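Local coordinates for sister chromatid cohesion protein (Chaetomium thermophilum, PDB 5T8V), which probably acts as a chromatin-binding loader of the cohesin ring, seen here as the C-terminal HEAT-repeat fragment of a longer nuclear protein, at residues Arg33-Lys38 / Thr50-Ala55; Leu170-Asn175 / Phe233-Asn238; Val504-Pro509 / Ser538-Lys543; Ile616-Met621 / Ser651-Leu656; Ile1256-Ala1261 / Thr1368-Ile1373. One frame throughout, in Å; residues are numbered along the deposited sequence.

From the N terminus onward the five contacts follow one another in series; none lies within another and none cross. Contact 1 closes an 11-residue connection, holding the end of helix 9-36 against strand 52-54. Contact 2 spans 57 residues and brings the end of helix 149-172 to the loop between helices 218-232 and 247-267. In contact 3 a turn before helix 509-520 meets helix 527-550, and in contact 4 helix 610-619 meets helix 652-660; their centres are about 35 Å apart. Contact 5 closes the longest connection, 106 residues, and joins a loop to helix 1364-1387, with its centre about 123 Å from that of contact 1.

Contact 1: Arg33-Lys38 / Thr50-Ala55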
# COMPACT_ATOMS: atom_id res chain seq x y z
N ARG A 33 -54.92 -64.61 -10.94
CA ARG A 33 -54.63 -65.25 -12.22
C ARG A 33 -53.18 -65.69 -12.29
O ARG A 33 -52.87 -66.75 -12.85
CB ARG A 33 -54.96 -64.30 -13.36
CG ARG A 33 -54.91 -64.94 -14.74
CD ARG A 33 -54.64 -63.90 -15.81
NE ARG A 33 -55.39 -62.67 -15.58
CZ ARG A 33 -55.20 -61.54 -16.27
NH1 ARG A 33 -54.29 -61.48 -17.23
NH2 ARG A 33 -55.94 -60.47 -15.99
N ALA A 34 -52.27 -64.88 -11.74
CA ALA A 34 -50.85 -65.23 -11.77
C ALA A 34 -50.52 -66.40 -10.86
O ALA A 34 -49.47 -67.03 -11.05
CB ALA A 34 -50.01 -64.01 -11.38
N ILE A 35 -51.37 -66.71 -9.89
CA ILE A 35 -51.16 -67.87 -9.02
C ILE A 35 -51.80 -69.12 -9.62
O ILE A 35 -51.15 -70.16 -9.73
CB ILE A 35 -51.69 -67.59 -7.60
CG1 ILE A 35 -50.85 -66.50 -6.94
CG2 ILE A 35 -51.68 -68.87 -6.76
CD1 ILE A 35 -51.35 -66.06 -5.56
N ALA A 36 -53.07 -69.02 -10.01
CA ALA A 36 -53.74 -70.13 -10.67
C ALA A 36 -52.87 -70.64 -11.81
O ALA A 36 -52.33 -71.75 -11.74
CB ALA A 36 -55.12 -69.70 -11.19
N GLN A 37 -52.73 -69.83 -12.86
CA GLN A 37 -51.72 -70.09 -13.87
C GLN A 37 -50.34 -69.87 -13.26
O GLN A 37 -50.13 -68.92 -12.50
CB GLN A 37 -51.91 -69.17 -15.07
CG GLN A 37 -53.32 -69.18 -15.65
CD GLN A 37 -53.59 -67.99 -16.56
OE1 GLN A 37 -54.71 -67.48 -16.62
NE2 GLN A 37 -52.56 -67.53 -17.27
N LYS A 38 -49.40 -70.76 -13.57
CA LYS A 38 -48.05 -70.67 -13.03
C LYS A 38 -47.15 -69.74 -13.84
O LYS A 38 -45.94 -69.99 -13.95
CB LYS A 38 -47.42 -72.06 -12.93
CG LYS A 38 -48.27 -73.08 -12.18
CD LYS A 38 -48.61 -72.62 -10.77
CE LYS A 38 -49.23 -73.74 -9.95
NZ LYS A 38 -48.24 -74.80 -9.60
N THR A 50 -47.42 -70.18 -4.23
CA THR A 50 -48.27 -69.57 -3.22
C THR A 50 -48.17 -68.05 -3.18
O THR A 50 -49.13 -67.40 -2.75
CB THR A 50 -47.95 -70.12 -1.82
OG1 THR A 50 -48.93 -69.67 -0.88
CG2 THR A 50 -46.56 -69.67 -1.36
N GLU A 51 -47.06 -67.48 -3.63
CA GLU A 51 -46.85 -66.04 -3.64
C GLU A 51 -46.82 -65.51 -5.07
O GLU A 51 -46.50 -66.24 -6.01
CB GLU A 51 -45.55 -65.66 -2.92
CG GLU A 51 -45.65 -65.62 -1.41
CD GLU A 51 -44.33 -65.26 -0.75
OE1 GLU A 51 -43.98 -65.91 0.26
OE2 GLU A 51 -43.64 -64.34 -1.24
N ALA A 52 -47.16 -64.23 -5.21
CA ALA A 52 -47.13 -63.55 -6.50
C ALA A 52 -47.32 -62.06 -6.27
O ALA A 52 -48.32 -61.64 -5.67
CB ALA A 52 -48.21 -64.10 -7.43
N THR A 53 -46.38 -61.25 -6.74
CA THR A 53 -46.32 -59.85 -6.36
C THR A 53 -46.86 -58.96 -7.48
O THR A 53 -47.24 -59.42 -8.55
CB THR A 53 -44.88 -59.46 -6.01
OG1 THR A 53 -44.04 -59.68 -7.15
CG2 THR A 53 -44.37 -60.30 -4.84
N LEU A 54 -46.90 -57.66 -7.21
CA LEU A 54 -47.32 -56.67 -8.19
C LEU A 54 -46.10 -56.12 -8.92
O LEU A 54 -45.06 -55.87 -8.30
CB LEU A 54 -48.10 -55.54 -7.53
CG LEU A 54 -49.40 -55.92 -6.82
CD1 LEU A 54 -49.95 -54.74 -6.04
CD2 LEU A 54 -50.44 -56.43 -7.81
N ALA A 55 -46.23 -55.95 -10.23
CA ALA A 55 -45.11 -55.45 -11.02
C ALA A 55 -44.89 -53.96 -10.76
O ALA A 55 -45.75 -53.26 -10.21
CB ALA A 55 -45.36 -55.69 -12.51
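I35 and A52 make the close part of this contact, where the last turn of helix 9-36 lies against strand 52-54. CG1 of I35 rests on CB of A52 at 3.6 Å. It gets there because CG1 stands beside the backbone N (chi1 -67°) and the chain then runs straight on, so that CD1 passes A52 and ends 3.8 Å from the carbonyl O of T50. The small A52 suits its place opposite I35, for it lets the CA atoms of the two residues come within 6.4 Å. A34 joins from the preceding position with a methyl of its own, its CB 4.3 Å from CB of A52. V31, one turn back on the helix, also touches A52.

The strand pairs with 44-46 in a small antiparallel hairpin, knit by backbone bonds of T53 with I45. One side of the hairpin takes helix 9-36, while T53 turns from it to helix 81-96.

Toward T50 the fit becomes loose. T50, which is exposed, and E51 both start their side chains away from the helix, and the carboxylate of E51 forms a long, weak ion pair with R95. Across the contact itself, then, there is van der Waals packing, carbon on carbon with one methyl beside the T50 carbonyl, which suggests that the hairpin's hydrogen bonds mainly set the strand's course.

Contact 2: Leu170-Asn175 / Phe233-Asn238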
# COMPACT_ATOMS: atom_id res chain seq x y z
N LEU A 170 -22.59 -46.31 -10.97
CA LEU A 170 -22.98 -45.90 -12.31
C LEU A 170 -22.56 -44.47 -12.59
O LEU A 170 -22.06 -44.16 -13.69
CB LEU A 170 -24.48 -46.07 -12.51
CG LEU A 170 -24.96 -47.47 -12.89
CD1 LEU A 170 -26.48 -47.54 -12.82
CD2 LEU A 170 -24.49 -47.83 -14.29
N ALA A 171 -22.75 -43.57 -11.63
CA ALA A 171 -22.32 -42.19 -11.81
C ALA A 171 -20.81 -42.11 -11.99
O ALA A 171 -20.32 -41.33 -12.82
CB ALA A 171 -22.76 -41.34 -10.62
N GLU A 172 -20.06 -42.91 -11.24
CA GLU A 172 -18.60 -42.83 -11.26
C GLU A 172 -17.98 -43.57 -12.44
O GLU A 172 -16.82 -43.31 -12.77
CB GLU A 172 -18.02 -43.37 -9.96
CG GLU A 172 -18.47 -42.62 -8.72
CD GLU A 172 -17.75 -43.07 -7.46
OE1 GLU A 172 -16.84 -43.92 -7.58
OE2 GLU A 172 -18.10 -42.58 -6.37
N LEU A 173 -18.71 -44.48 -13.07
CA LEU A 173 -18.13 -45.32 -14.12
C LEU A 173 -17.74 -44.47 -15.32
O LEU A 173 -18.55 -43.68 -15.83
CB LEU A 173 -19.11 -46.41 -14.54
CG LEU A 173 -18.52 -47.48 -15.45
CD1 LEU A 173 -17.60 -48.40 -14.66
CD2 LEU A 173 -19.62 -48.26 -16.15
N ARG A 174 -16.51 -44.66 -15.80
CA ARG A 174 -15.99 -43.94 -16.95
C ARG A 174 -15.59 -44.92 -18.04
O ARG A 174 -15.62 -46.14 -17.86
CB ARG A 174 -14.79 -43.07 -16.55
CG ARG A 174 -15.12 -41.99 -15.53
CD ARG A 174 -16.06 -40.94 -16.10
NE ARG A 174 -16.42 -39.93 -15.11
CZ ARG A 174 -17.44 -40.03 -14.26
NH1 ARG A 174 -18.23 -41.10 -14.28
NH2 ARG A 174 -17.68 -39.06 -13.39
N ASN A 175 -15.20 -44.36 -19.19
CA ASN A 175 -14.85 -45.16 -20.36
C ASN A 175 -13.34 -45.37 -20.40
O ASN A 175 -12.63 -44.89 -21.29
CB ASN A 175 -15.37 -44.49 -21.62
CG ASN A 175 -15.47 -45.45 -22.79
OD1 ASN A 175 -14.67 -46.37 -22.92
ND2 ASN A 175 -16.46 -45.23 -23.65
N PHE A 233 -22.37 -36.09 -2.51
CA PHE A 233 -21.09 -36.01 -3.20
C PHE A 233 -20.99 -36.99 -4.36
O PHE A 233 -19.90 -37.47 -4.68
CB PHE A 233 -19.95 -36.23 -2.21
CG PHE A 233 -20.01 -35.34 -1.01
CD1 PHE A 233 -19.45 -34.07 -1.04
CD2 PHE A 233 -20.64 -35.75 0.15
CE1 PHE A 233 -19.51 -33.23 0.06
CE2 PHE A 233 -20.71 -34.92 1.26
CZ PHE A 233 -20.14 -33.66 1.21
N ILE A 234 -22.13 -37.31 -4.99
CA ILE A 234 -22.12 -38.17 -6.16
C ILE A 234 -21.25 -37.54 -7.24
O ILE A 234 -21.25 -36.31 -7.42
CB ILE A 234 -23.56 -38.41 -6.65
CG1 ILE A 234 -23.58 -39.33 -7.87
CG2 ILE A 234 -24.24 -37.08 -6.96
CD1 ILE A 234 -24.97 -39.78 -8.25
N GLU A 235 -20.50 -38.37 -7.97
CA GLU A 235 -19.57 -37.88 -8.98
C GLU A 235 -20.21 -37.97 -10.36
O GLU A 235 -19.95 -38.88 -11.14
CB GLU A 235 -18.25 -38.65 -8.92
CG GLU A 235 -17.17 -37.95 -8.12
CD GLU A 235 -15.78 -38.39 -8.52
OE1 GLU A 235 -15.54 -39.62 -8.59
OE2 GLU A 235 -14.94 -37.51 -8.79
N THR A 236 -21.06 -36.99 -10.65
CA THR A 236 -21.54 -36.79 -12.01
C THR A 236 -20.35 -36.57 -12.94
O THR A 236 -19.32 -36.02 -12.55
CB THR A 236 -22.49 -35.60 -12.06
OG1 THR A 236 -23.64 -35.87 -11.25
CG2 THR A 236 -22.93 -35.30 -13.48
N ALA A 237 -20.51 -37.01 -14.18
CA ALA A 237 -19.45 -36.85 -15.17
C ALA A 237 -19.38 -35.41 -15.66
O ALA A 237 -20.33 -34.63 -15.55
CB ALA A 237 -19.67 -37.79 -16.35
N ASN A 238 -18.22 -35.05 -16.21
CA ASN A 238 -17.99 -33.70 -16.71
C ASN A 238 -19.00 -33.37 -17.81
O ASN A 238 -19.93 -32.59 -17.59
CB ASN A 238 -16.56 -33.56 -17.23
CG ASN A 238 -15.52 -34.02 -16.22
OD1 ASN A 238 -15.83 -34.23 -15.05
ND2 ASN A 238 -14.29 -34.19 -16.68
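The backbones of A171-R174 and I234-A237 run 40° apart and close together, with the CA atoms of A171 and T236 5.5 Å from each other. The carbonyls of A171 and E235 both lie near R174, whose guanidinium bonds to each. Its chain folds back at chi2 (-67°), so that NH1 bonds to A171 O and also to L173 O, standing above the plane of the L173 carbonyl, while NH2 reaches across to E235 O at 3.2 Å, nearly straight at 167°. All three oxygens lie in the guanidinium plane, and CB of A237 sits over the centre of one face, 3.7 Å above it. Such an arginine, folded over the C-terminal end of helix 149-172, joins it to the loop between helices 218-232 and 247-267 in this mainly helical stack; its charge would favour the partly negative helix end. A leucine in its place would probably leave the carbonyls of A171 and E235 without the guanidinium that links them. Nearby, CB of A171 packs on CG1 of I234 at 3.5 Å, and F250 touches both. The chains of E172 and E235 cross at about a right angle, and OE2 of E172 and OE1 of E235 are 4.5 Å apart, like charges; K290 offers E235 a long, weak ion pair.

Contact 3: Val504-Pro509 / Ser538-Lys543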
# COMPACT_ATOMS: atom_id res chain seq x y z
N VAL A 504 -39.84 -1.45 3.72
CA VAL A 504 -40.80 -2.46 4.15
C VAL A 504 -42.17 -2.16 3.57
O VAL A 504 -43.18 -2.75 3.98
CB VAL A 504 -40.86 -2.55 5.69
CG1 VAL A 504 -39.48 -2.87 6.26
CG2 VAL A 504 -41.40 -1.25 6.29
N ALA A 505 -42.22 -1.24 2.60
CA ALA A 505 -43.49 -0.86 2.00
C ALA A 505 -44.18 -2.06 1.37
O ALA A 505 -43.53 -3.00 0.90
CB ALA A 505 -43.27 0.23 0.96
N TRP A 506 -45.51 -2.01 1.35
CA TRP A 506 -46.30 -3.12 0.83
C TRP A 506 -46.01 -3.38 -0.64
O TRP A 506 -46.04 -4.53 -1.09
CB TRP A 506 -47.79 -2.84 1.03
CG TRP A 506 -48.68 -3.94 0.59
CD1 TRP A 506 -49.68 -3.86 -0.34
CD2 TRP A 506 -48.66 -5.30 1.04
NE1 TRP A 506 -50.29 -5.09 -0.48
CE2 TRP A 506 -49.67 -5.99 0.35
CE3 TRP A 506 -47.87 -6.00 1.96
CZ2 TRP A 506 -49.93 -7.34 0.56
CZ3 TRP A 506 -48.13 -7.33 2.17
CH2 TRP A 506 -49.14 -8.00 1.47
N THR A 507 -45.72 -2.33 -1.41
CA THR A 507 -45.40 -2.47 -2.83
C THR A 507 -43.93 -2.21 -3.11
O THR A 507 -43.57 -1.85 -4.24
CB THR A 507 -46.26 -1.51 -3.66
OG1 THR A 507 -45.94 -0.16 -3.32
CG2 THR A 507 -47.74 -1.76 -3.39
N GLY A 508 -43.07 -2.39 -2.11
CA GLY A 508 -41.67 -2.07 -2.23
C GLY A 508 -40.81 -3.25 -2.63
O GLY A 508 -41.28 -4.21 -3.26
N PRO A 509 -39.52 -3.21 -2.26
CA PRO A 509 -38.60 -4.26 -2.75
C PRO A 509 -38.91 -5.65 -2.22
O PRO A 509 -38.80 -6.62 -2.97
CB PRO A 509 -37.23 -3.75 -2.28
CG PRO A 509 -37.52 -2.84 -1.14
CD PRO A 509 -38.82 -2.19 -1.46
N SER A 538 -39.89 -13.68 6.71
CA SER A 538 -39.56 -13.39 8.10
C SER A 538 -38.64 -12.18 8.20
O SER A 538 -38.81 -11.34 9.10
CB SER A 538 -38.92 -14.62 8.75
OG SER A 538 -37.81 -15.09 8.01
N GLU A 539 -37.67 -12.05 7.29
CA GLU A 539 -36.85 -10.84 7.26
C GLU A 539 -37.70 -9.59 7.11
O GLU A 539 -37.47 -8.58 7.77
CB GLU A 539 -35.82 -10.93 6.13
CG GLU A 539 -34.64 -11.84 6.42
CD GLU A 539 -33.57 -11.74 5.36
OE1 GLU A 539 -33.86 -11.22 4.26
OE2 GLU A 539 -32.43 -12.19 5.62
N TRP A 540 -38.70 -9.65 6.22
CA TRP A 540 -39.60 -8.52 6.01
C TRP A 540 -40.34 -8.17 7.30
O TRP A 540 -40.36 -7.01 7.72
CB TRP A 540 -40.58 -8.86 4.89
CG TRP A 540 -41.40 -7.71 4.39
CD1 TRP A 540 -41.34 -6.41 4.80
CD2 TRP A 540 -42.43 -7.77 3.39
NE1 TRP A 540 -42.25 -5.65 4.11
CE2 TRP A 540 -42.94 -6.47 3.24
CE3 TRP A 540 -42.96 -8.80 2.61
CZ2 TRP A 540 -43.95 -6.16 2.34
CZ3 TRP A 540 -43.97 -8.49 1.72
CH2 TRP A 540 -44.46 -7.19 1.59
N GLY A 541 -40.95 -9.17 7.94
CA GLY A 541 -41.63 -8.90 9.20
C GLY A 541 -40.73 -8.26 10.23
O GLY A 541 -41.08 -7.26 10.86
N SER A 542 -39.53 -8.83 10.41
CA SER A 542 -38.60 -8.28 11.39
C SER A 542 -38.24 -6.84 11.07
O SER A 542 -38.14 -6.01 11.98
CB SER A 542 -37.35 -9.14 11.46
OG SER A 542 -36.43 -8.61 12.39
N LYS A 543 -38.03 -6.53 9.79
CA LYS A 543 -37.70 -5.16 9.43
C LYS A 543 -38.87 -4.22 9.68
O LYS A 543 -38.66 -3.06 10.06
CB LYS A 543 -37.24 -5.09 7.98
CG LYS A 543 -35.86 -5.67 7.74
CD LYS A 543 -34.77 -4.82 8.40
CE LYS A 543 -33.39 -5.45 8.24
NZ LYS A 543 -32.34 -4.66 8.94
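W540 leaves helix 527-550 with CG anti to its own N (chi1 -170°), a setting that carries the indole well out from the helix to the loop V504-G508. There the ring presents its N-H edge to V504. NE1 donates to V504 O at 3.0 Å and 161°, with the oxygen exactly in the ring plane, although the donor stands above the plane of the carbonyl. Further along the indole, CZ2 lies 3.5 Å from the O of A505, which is oblique to the ring.

W506 starts its side chain away from the helix, yet its ring comes back: CE3 meets CH2 of W540 at 3.6 Å. The two six-membered rings are nearly parallel, tilted by 24°, but slid so far apart that they hardly overlap. R511 and R568 make cation-pi contacts with W506, and Y510 stacks on W540. V504, a branched residue that fills space close to the backbone, packs CG1 on CB of K543 at 3.6 Å, while the bent lysine chain leads its charged end elsewhere.

A phenylalanine at W540 would probably leave V504 O without this donor and, being shorter, open a gap beside W506.

A505 to G508 form a type I beta turn, with G508 at the N-cap of helix 509-520 and P509, which needs no N-H partner, in the first turn. It is a short inter-helix turn packed on a neighbouring helix, consistent with a HEAT-repeat array.

Contact 4: Ile616-Met621 / Ser651-Leu656; sequences ILLNSM and SVVVQL
L618 and L656 carry the apolar part of the contact. The delta carbon CD1 of L656 lies across the root of L618, 3.6 Å from its CB, and meets CD1 of L618 at 3.7 Å; the two side chains cross at about a right angle. L618 keeps CG beside its backbone N (chi1 -71°), which sends CD1 on toward the start of the opposite helix. There it touches CG2 of V652 at 4.2 Å and CG2 of V653 at 4.3 Å. Leucine suits both central positions, since its branch lies one carbon further out than that of valine and can bridge helices whose nearest CA atoms, those of L618 and L656, are 6.7 Å apart. The beta-branched valines fill the space close to their own helix.

A second kind of contact sets the methyl end of a methionine beside a backbone oxygen: M621 bends at chi3 and lays CE 3.8 Å from the O of L656, with L633 and I636 of helix 628-642 also touching it.

These are helices 610-619 and 652-660 of the HEAT-repeat solenoid, in which amphipathic helices pile up side by side; helix 628-642 comes between them in sequence and packs against L617 as well.

Hydrogen bonds serve each segment separately. S651 is the N-cap of helix 652-660, its OG accepting a weak bond from V654 N and bonded also to I646. In the other segment L617 O takes two donors, S620 N at 2.9 Å and the hydroxyl of S620, which further pairs with S632.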
# COMPACT_ATOMS: atom_id res chain seq x y z
N ILE A 616 -10.52 -0.66 8.04
CA ILE A 616 -9.67 -1.75 8.50
C ILE A 616 -8.72 -2.17 7.39
O ILE A 616 -7.53 -2.42 7.63
CB ILE A 616 -10.53 -2.93 9.00
CG1 ILE A 616 -11.09 -2.61 10.39
CG2 ILE A 616 -9.72 -4.23 9.04
CD1 ILE A 616 -12.14 -3.59 10.87
N LEU A 617 -9.23 -2.25 6.17
CA LEU A 617 -8.39 -2.64 5.04
C LEU A 617 -7.33 -1.58 4.77
O LEU A 617 -6.13 -1.89 4.68
CB LEU A 617 -9.26 -2.87 3.81
CG LEU A 617 -8.64 -3.71 2.69
CD1 LEU A 617 -8.45 -5.16 3.15
CD2 LEU A 617 -9.52 -3.65 1.45
N LEU A 618 -7.74 -0.31 4.67
CA LEU A 618 -6.80 0.75 4.35
C LEU A 618 -5.67 0.81 5.37
O LEU A 618 -4.49 0.80 5.00
CB LEU A 618 -7.54 2.09 4.28
CG LEU A 618 -8.46 2.26 3.07
CD1 LEU A 618 -9.48 3.37 3.28
CD2 LEU A 618 -7.64 2.54 1.82
N ASN A 619 -6.01 0.85 6.66
CA ASN A 619 -4.98 0.90 7.69
C ASN A 619 -4.09 -0.33 7.68
O ASN A 619 -2.97 -0.27 8.21
CB ASN A 619 -5.62 1.06 9.07
CG ASN A 619 -6.28 2.42 9.26
OD1 ASN A 619 -5.60 3.44 9.33
ND2 ASN A 619 -7.60 2.43 9.34
N SER A 620 -4.55 -1.44 7.10
CA SER A 620 -3.71 -2.63 7.03
C SER A 620 -2.73 -2.60 5.86
O SER A 620 -2.03 -3.59 5.63
CB SER A 620 -4.59 -3.89 6.93
OG SER A 620 -5.17 -4.01 5.64
N MET A 621 -2.67 -1.49 5.12
CA MET A 621 -1.63 -1.34 4.11
C MET A 621 -0.26 -1.16 4.77
O MET A 621 0.75 -1.64 4.24
CB MET A 621 -1.93 -0.15 3.20
CG MET A 621 -3.12 -0.36 2.29
SD MET A 621 -3.44 1.05 1.21
CE MET A 621 -3.77 2.35 2.40
N SER A 651 -13.03 11.64 -0.09
CA SER A 651 -12.77 10.21 -0.22
C SER A 651 -11.69 9.79 0.76
O SER A 651 -10.55 10.27 0.68
CB SER A 651 -12.35 9.87 -1.65
OG SER A 651 -11.92 8.52 -1.74
N VAL A 652 -12.03 8.88 1.68
CA VAL A 652 -11.05 8.38 2.63
C VAL A 652 -10.00 7.54 1.93
O VAL A 652 -8.85 7.46 2.38
CB VAL A 652 -11.74 7.59 3.76
CG1 VAL A 652 -12.76 8.47 4.47
CG2 VAL A 652 -12.41 6.34 3.21
N VAL A 653 -10.37 6.88 0.83
CA VAL A 653 -9.41 6.09 0.07
C VAL A 653 -8.26 6.97 -0.40
O VAL A 653 -7.08 6.64 -0.21
CB VAL A 653 -10.10 5.39 -1.11
CG1 VAL A 653 -9.09 4.67 -1.99
CG2 VAL A 653 -11.15 4.40 -0.60
N VAL A 654 -8.59 8.11 -1.01
CA VAL A 654 -7.56 9.05 -1.43
C VAL A 654 -6.72 9.47 -0.23
O VAL A 654 -5.49 9.38 -0.24
CB VAL A 654 -8.20 10.27 -2.12
CG1 VAL A 654 -7.14 11.27 -2.56
CG2 VAL A 654 -9.04 9.83 -3.32
N GLN A 655 -7.38 9.93 0.83
CA GLN A 655 -6.70 10.40 2.03
C GLN A 655 -5.65 9.40 2.51
O GLN A 655 -4.46 9.73 2.63
CB GLN A 655 -7.74 10.68 3.12
CG GLN A 655 -7.18 11.14 4.46
CD GLN A 655 -8.27 11.32 5.50
OE1 GLN A 655 -9.35 11.83 5.20
NE2 GLN A 655 -8.00 10.90 6.73
N LEU A 656 -6.08 8.17 2.79
CA LEU A 656 -5.19 7.18 3.39
C LEU A 656 -4.19 6.60 2.40
O LEU A 656 -3.16 6.08 2.83
CB LEU A 656 -6.01 6.06 4.03
CG LEU A 656 -7.00 6.49 5.12
CD1 LEU A 656 -7.54 5.27 5.86
CD2 LEU A 656 -6.38 7.48 6.10

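Contact 5: Ile1256-Ala1261 / Thr1368-Ile1373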
# COMPACT_ATOMS: atom_id res chain seq x y z
N ILE A 1256 36.94 7.64 30.14
CA ILE A 1256 36.09 8.00 31.27
C ILE A 1256 36.78 7.78 32.61
O ILE A 1256 36.33 8.33 33.62
CB ILE A 1256 34.77 7.21 31.22
CG1 ILE A 1256 34.12 7.32 29.83
CG2 ILE A 1256 33.79 7.74 32.25
CD1 ILE A 1256 32.94 6.40 29.61
N ASP A 1257 37.86 7.00 32.64
CA ASP A 1257 38.60 6.78 33.88
C ASP A 1257 39.01 8.12 34.47
O ASP A 1257 39.03 9.13 33.76
CB ASP A 1257 39.83 5.90 33.62
CG ASP A 1257 40.17 5.01 34.79
OD1 ASP A 1257 39.71 5.30 35.91
OD2 ASP A 1257 40.90 4.01 34.58
N PHE A 1258 39.35 8.14 35.76
CA PHE A 1258 39.61 9.40 36.44
C PHE A 1258 40.55 9.18 37.60
O PHE A 1258 40.74 8.06 38.09
CB PHE A 1258 38.31 10.05 36.93
CG PHE A 1258 37.46 9.14 37.76
CD1 PHE A 1258 36.57 8.26 37.16
CD2 PHE A 1258 37.55 9.15 39.14
CE1 PHE A 1258 35.78 7.42 37.93
CE2 PHE A 1258 36.77 8.31 39.91
CZ PHE A 1258 35.88 7.45 39.30
N ASP A 1259 41.15 10.29 38.05
CA ASP A 1259 42.04 10.31 39.21
C ASP A 1259 41.61 11.47 40.08
O ASP A 1259 41.82 12.64 39.71
CB ASP A 1259 43.50 10.44 38.79
CG ASP A 1259 44.46 9.89 39.82
OD1 ASP A 1259 44.08 9.82 41.01
OD2 ASP A 1259 45.59 9.53 39.44
N ILE A 1260 41.00 11.17 41.23
CA ILE A 1260 40.55 12.21 42.15
C ILE A 1260 41.72 13.15 42.42
O ILE A 1260 42.75 12.73 42.96
CB ILE A 1260 39.98 11.61 43.45
CG1 ILE A 1260 38.69 10.85 43.14
CG2 ILE A 1260 39.72 12.70 44.48
CD1 ILE A 1260 38.11 10.09 44.31
N ALA A 1261 41.54 14.42 42.07
CA ALA A 1261 42.59 15.42 41.86
C ALA A 1261 42.47 15.90 40.42
O ALA A 1261 43.15 15.38 39.53
CB ALA A 1261 43.99 14.87 42.13
N THR A 1368 30.95 12.99 45.23
CA THR A 1368 29.70 12.97 44.47
C THR A 1368 30.00 13.05 42.98
O THR A 1368 29.46 12.27 42.18
CB THR A 1368 28.81 14.12 44.92
OG1 THR A 1368 28.56 14.02 46.33
CG2 THR A 1368 27.47 14.10 44.16
N ALA A 1369 30.86 14.00 42.59
CA ALA A 1369 31.35 14.05 41.22
C ALA A 1369 31.88 12.69 40.77
O ALA A 1369 31.50 12.18 39.71
CB ALA A 1369 32.46 15.10 41.10
N ALA A 1370 32.76 12.10 41.57
CA ALA A 1370 33.26 10.76 41.28
C ALA A 1370 32.11 9.80 41.03
O ALA A 1370 32.01 9.18 39.97
CB ALA A 1370 34.14 10.27 42.42
N SER A 1371 31.20 9.69 42.00
CA SER A 1371 30.13 8.70 41.94
C SER A 1371 29.30 8.85 40.67
O SER A 1371 29.15 7.89 39.90
CB SER A 1371 29.23 8.83 43.17
OG SER A 1371 29.96 8.62 44.37
N MET A 1372 28.75 10.04 40.43
CA MET A 1372 27.87 10.29 39.29
C MET A 1372 28.40 9.62 38.02
O MET A 1372 27.63 9.02 37.26
CB MET A 1372 27.71 11.79 39.05
CG MET A 1372 26.80 12.49 40.03
SD MET A 1372 26.50 14.20 39.55
CE MET A 1372 28.16 14.86 39.62
N ILE A 1373 29.70 9.73 37.78
CA ILE A 1373 30.30 9.09 36.62
C ILE A 1373 29.99 7.60 36.63
O ILE A 1373 29.45 7.05 35.66
CB ILE A 1373 31.82 9.35 36.59
CG1 ILE A 1373 32.09 10.85 36.48
CG2 ILE A 1373 32.47 8.59 35.42
CD1 ILE A 1373 33.56 11.23 36.58
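D1257 OD1 is gripped by two groups: the backbone N of F1258, through a bent bond of 2.9 Å (139°) that meets the oxygen on its anti side, and the hydroxyl of T1308 on helix 1291-1319. An aspartate is apt here, for its short carboxylate can reach the next residue's N-H and a second partner at once; D1257 starts its side chain away from helix 1364-1387. Next to it I1256 O bonds to H1272, so the loop is held at two successive residues, and I1256 and F1258, on either side of D1257, turn toward the helix.

F1258 meets A1370 and I1373 obliquely. Its CG stands between the backbone N and carbonyl carbon (chi1 53°), and the ring leans toward the helix with CE2 4.1 Å from CB of A1370 and CD1 4.3 Å from CD1 of I1373. The ring also touches T1308 and V1312. Alanine is fitting beside a bulky ring, since its methyl gives a shallow surface without pushing the loop off. I1260 adds a marginal touch, CD1 to CB of A1370 at 4.4 Å.

At the other end I1256 and I1373 slide past each other in opposite directions, their CG2 methyls meeting at 3.5 Å. I1256 is shared with I1279 and I1280 of helix 1271-1284, and beta-branched isoleucines at both positions fill space close to their own backbones.

Across the contact everything is apolar. The packing ties a loop between helices 1243-1254 and 1271-1284, part of the sister chromatid cohesion C-terminus, to a later helix in the C-terminal helical region of this SCC2/Nipped-B protein.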